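Local coordinates for endo-b-1,4-glucanase (Nasutitermes takasagoensis, PDB 1KS8), which probably hydrolyses internal beta-1,4-glucosidic linkages in cellulose, lichenin and cereal beta-D-glucans, as a family 9 glycosyl hydrolase, at residues A[52-60]-A[128-137]. Numbering follows the deposited sequence.
Sequences YFDAGDFVK and GRPEDMTMAR
Pro-130 packs over one face of the Phe-58 ring, the two side chains crossing at about a right angle, where two loops of the (alpha/alpha)6 family 9 catalytic domain meet: segment 52-60, leading into the short strand 60-61, and segment 128-137, which carries a 3-10 turn at 130-132 and runs on to strand 139-142. The tight part is here. Pro-130 CB sits over the Phe-58 ring, 3.6 Å from its centroid and 13° off the normal, a CH-pi contact, while Pro-130 CD comes within 3.4 Å of Phe-58 CZ. At the ring's edge, near its plane, Phe-58 CE1 lies 3.3 Å from Gly-128 O, a buried carbonyl with no hydrogen-bonding partner in the model. Phe-53 stands beside this pair, one of its faces covered by Phe-58 CD2 and its CZ 3.9 Å from Pro-130 CB; its side chain lies about 10 Å from that of Glu-412, a predicted active-site residue. Met-133 approaches Phe-58 obliquely in a Met-aromatic contact, with SD 3.8 Å from Phe-58 CB. With an alanine at Phe-58, Pro-130 CB would probably face a gap and the Met-133 sulfur would lose its aromatic neighbour.

Farther along, the packing thins out: Thr-134 and Ala-136 are exposed, and 128-137 bows away before Arg-137 reaches back. A bend at chi3 (64°) turns the Arg-137 guanidinium to meet the 52-60 backbone, with Met-133 CE over one face, offset toward the rim, and Lys-60 CD at its edge. Asp-40 forms salt bridges with both Arg-137 NE and Lys-60 NZ, which probably offsets the two like charges. The far end of the guanidinium grips one backbone oxygen twice: Arg-137 NH1 lies 2.9 Å from Phe-58 O, above the carbonyl plane, and Arg-137 NH2 donates to the same Phe-58 O at 3.1 Å, nearly in line with C=O.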
loop_
_atom_site.group_PDB
_atom_site.type_symbol
_atom_site.label_atom_id
_atom_site.label_comp_id
_atom_site.label_asym_id
_atom_site.label_seq_id
_atom_site.Cartn_x
_atom_site.Cartn_y
_atom_site.Cartn_z
ATOM N N TYR A 52 -6.156 -7.850 4.079
ATOM C CA TYR A 52 -6.547 -7.500 2.719
ATOM C C TYR A 52 -6.084 -8.485 1.660
ATOM O O TYR A 52 -4.968 -9.005 1.726
ATOM C CB TYR A 52 -5.960 -6.145 2.320
ATOM C CG TYR A 52 -6.529 -4.945 3.025
ATOM C CD1 TYR A 52 -7.822 -4.507 2.753
ATOM C CD2 TYR A 52 -5.762 -4.220 3.933
ATOM C CE1 TYR A 52 -8.340 -3.376 3.361
ATOM C CE2 TYR A 52 -6.271 -3.082 4.552
ATOM C CZ TYR A 52 -7.561 -2.667 4.258
ATOM O OH TYR A 52 -8.077 -1.539 4.849
ATOM N N PHE A 53 -6.948 -8.732 0.684
ATOM C CA PHE A 53 -6.577 -9.561 -0.452
ATOM C C PHE A 53 -5.630 -8.606 -1.176
ATOM O O PHE A 53 -5.861 -7.392 -1.202
ATOM C CB PHE A 53 -7.800 -9.873 -1.312
ATOM C CG PHE A 53 -8.748 -10.853 -0.679
ATOM C CD1 PHE A 53 -8.288 -12.078 -0.204
ATOM C CD2 PHE A 53 -10.107 -10.572 -0.599
ATOM C CE1 PHE A 53 -9.168 -13.015 0.338
ATOM C CE2 PHE A 53 -10.996 -11.503 -0.060
ATOM C CZ PHE A 53 -10.526 -12.724 0.407
ATOM N N ASP A 54 -4.571 -9.136 -1.772
ATOM C CA ASP A 54 -3.580 -8.278 -2.406
ATOM C C ASP A 54 -4.000 -7.434 -3.596
ATOM O O ASP A 54 -3.818 -6.215 -3.597
ATOM C CB ASP A 54 -2.363 -9.103 -2.815
ATOM C CG ASP A 54 -1.258 -8.246 -3.396
ATOM O OD1 ASP A 54 -0.711 -7.401 -2.655
ATOM O OD2 ASP A 54 -0.944 -8.407 -4.595
ATOM N N ALA A 55 -4.560 -8.082 -4.608
ATOM C CA ALA A 55 -4.925 -7.375 -5.822
ATOM C C ALA A 55 -6.237 -7.889 -6.394
ATOM O O ALA A 55 -7.278 -7.762 -5.757
ATOM C CB ALA A 55 -3.798 -7.537 -6.837
ATOM N N GLY A 56 -6.190 -8.445 -7.601
ATOM C CA GLY A 56 -7.396 -8.990 -8.207
ATOM C C GLY A 56 -7.566 -10.447 -7.817
ATOM O O GLY A 56 -8.525 -11.107 -8.234
ATOM N N ASP A 57 -6.623 -10.931 -7.009
ATOM C CA ASP A 57 -6.585 -12.304 -6.512
ATOM C C ASP A 57 -7.013 -12.353 -5.049
ATOM O O ASP A 57 -7.482 -11.357 -4.499
ATOM C CB ASP A 57 -5.164 -12.865 -6.663
ATOM C CG ASP A 57 -4.116 -12.026 -5.938
ATOM O OD1 ASP A 57 -4.425 -10.887 -5.520
ATOM O OD2 ASP A 57 -2.967 -12.502 -5.796
ATOM N N PHE A 58 -6.836 -13.506 -4.410
ATOM C CA PHE A 58 -7.237 -13.646 -3.016
ATOM C C PHE A 58 -6.118 -14.088 -2.088
ATOM O O PHE A 58 -6.361 -14.573 -0.981
ATOM C CB PHE A 58 -8.456 -14.575 -2.921
ATOM C CG PHE A 58 -9.635 -14.083 -3.716
ATOM C CD1 PHE A 58 -10.210 -14.876 -4.701
ATOM C CD2 PHE A 58 -10.129 -12.793 -3.518
ATOM C CE1 PHE A 58 -11.261 -14.392 -5.486
ATOM C CE2 PHE A 58 -11.176 -12.297 -4.294
ATOM C CZ PHE A 58 -11.742 -13.099 -5.281
ATOM N N VAL A 59 -4.882 -13.909 -2.539
ATOM C CA VAL A 59 -3.741 -14.238 -1.703
ATOM C C VAL A 59 -3.507 -13.044 -0.786
ATOM O O VAL A 59 -3.727 -11.892 -1.173
ATOM C CB VAL A 59 -2.446 -14.442 -2.530
ATOM C CG1 VAL A 59 -1.270 -14.700 -1.599
ATOM C CG2 VAL A 59 -2.609 -15.596 -3.493
ATOM N N LYS A 60 -3.083 -13.326 0.438
ATOM C CA LYS A 60 -2.758 -12.277 1.384
ATOM C C LYS A 60 -1.224 -12.248 1.422
ATOM O O LYS A 60 -0.583 -13.071 2.080
ATOM C CB LYS A 60 -3.388 -12.589 2.749
ATOM C CG LYS A 60 -4.885 -12.261 2.752
ATOM C CD LYS A 60 -5.741 -13.193 3.603
ATOM C CE LYS A 60 -5.419 -13.116 5.081
ATOM N NZ LYS A 60 -6.508 -13.763 5.882
ATOM N N GLY A 128 -13.367 -16.331 -9.554
ATOM C CA GLY A 128 -14.723 -16.320 -9.039
ATOM C C GLY A 128 -14.804 -15.501 -7.769
ATOM O O GLY A 128 -13.895 -14.730 -7.467
ATOM N N ARG A 129 -15.892 -15.663 -7.025
ATOM C CA ARG A 129 -16.084 -14.922 -5.780
ATOM C C ARG A 129 -15.229 -15.539 -4.676
ATOM O O ARG A 129 -15.099 -16.757 -4.592
ATOM C CB ARG A 129 -17.561 -14.944 -5.382
ATOM C CG ARG A 129 -18.476 -14.216 -6.364
ATOM C CD ARG A 129 -19.945 -14.388 -5.996
ATOM N NE ARG A 129 -20.373 -15.764 -6.215
ATOM C CZ ARG A 129 -21.133 -16.171 -7.227
ATOM N NH1 ARG A 129 -21.581 -15.310 -8.134
ATOM N NH2 ARG A 129 -21.423 -17.457 -7.347
ATOM N N PRO A 130 -14.642 -14.706 -3.804
ATOM C CA PRO A 130 -13.809 -15.280 -2.741
ATOM C C PRO A 130 -14.534 -16.247 -1.810
ATOM O O PRO A 130 -13.940 -17.227 -1.347
ATOM C CB PRO A 130 -13.257 -14.044 -2.023
ATOM C CG PRO A 130 -14.304 -12.997 -2.256
ATOM C CD PRO A 130 -14.732 -13.239 -3.687
ATOM N N GLU A 131 -15.811 -15.985 -1.546
ATOM C CA GLU A 131 -16.589 -16.858 -0.673
ATOM C C GLU A 131 -16.818 -18.232 -1.304
ATOM O O GLU A 131 -17.257 -19.161 -0.627
ATOM C CB GLU A 131 -17.944 -16.220 -0.327
ATOM C CG GLU A 131 -18.817 -15.891 -1.536
ATOM C CD GLU A 131 -18.656 -14.460 -2.022
ATOM O OE1 GLU A 131 -17.528 -13.920 -1.966
ATOM O OE2 GLU A 131 -19.667 -13.878 -2.473
ATOM N N ASP A 132 -16.516 -18.360 -2.595
ATOM C CA ASP A 132 -16.697 -19.630 -3.297
ATOM C C ASP A 132 -15.425 -20.475 -3.390
ATOM O O ASP A 132 -15.442 -21.564 -3.966
ATOM C CB ASP A 132 -17.240 -19.395 -4.714
ATOM C CG ASP A 132 -18.667 -18.878 -4.722
ATOM O OD1 ASP A 132 -19.355 -18.970 -3.684
ATOM O OD2 ASP A 132 -19.103 -18.385 -5.783
ATOM N N MET A 133 -14.321 -19.981 -2.837
ATOM C CA MET A 133 -13.066 -20.731 -2.879
ATOM C C MET A 133 -13.196 -22.050 -2.133
ATOM O O MET A 133 -13.807 -22.108 -1.070
ATOM C CB MET A 133 -11.925 -19.926 -2.248
ATOM C CG MET A 133 -11.505 -18.689 -3.023
ATOM S SD MET A 133 -9.982 -17.972 -2.369
ATOM C CE MET A 133 -10.600 -17.115 -0.922
ATOM N N THR A 134 -12.615 -23.105 -2.694
ATOM C CA THR A 134 -12.655 -24.418 -2.061
ATOM C C THR A 134 -11.264 -25.042 -2.004
ATOM O O THR A 134 -11.094 -26.135 -1.459
ATOM C CB THR A 134 -13.587 -25.390 -2.815
ATOM O OG1 THR A 134 -13.071 -25.631 -4.129
ATOM C CG2 THR A 134 -14.987 -24.804 -2.923
ATOM N N MET A 135 -10.270 -24.354 -2.560
ATOM C CA MET A 135 -8.910 -24.880 -2.562
ATOM C C MET A 135 -8.209 -24.613 -1.238
ATOM O O MET A 135 -8.569 -23.692 -0.502
ATOM C CB MET A 135 -8.088 -24.267 -3.703
ATOM C CG MET A 135 -7.510 -22.880 -3.425
ATOM S SD MET A 135 -8.732 -21.563 -3.247
ATOM C CE MET A 135 -9.082 -21.204 -4.972
ATOM N N ALA A 136 -7.207 -25.432 -0.937
ATOM C CA ALA A 136 -6.448 -25.267 0.291
ATOM C C ALA A 136 -5.730 -23.927 0.248
ATOM O O ALA A 136 -5.273 -23.488 -0.809
ATOM C CB ALA A 136 -5.437 -26.400 0.445
ATOM N N ARG A 137 -5.648 -23.277 1.401
ATOM C CA ARG A 137 -4.971 -21.993 1.515
ATOM C C ARG A 137 -3.864 -22.106 2.554
ATOM O O ARG A 137 -4.060 -21.821 3.738
ATOM C CB ARG A 137 -5.972 -20.893 1.890
ATOM C CG ARG A 137 -6.814 -20.446 0.699
ATOM C CD ARG A 137 -7.987 -19.564 1.096
ATOM N NE ARG A 137 -7.597 -18.286 1.688
ATOM C CZ ARG A 137 -7.086 -17.256 1.016
ATOM N NH1 ARG A 137 -6.885 -17.333 -0.294
ATOM N NH2 ARG A 137 -6.803 -16.128 1.656
#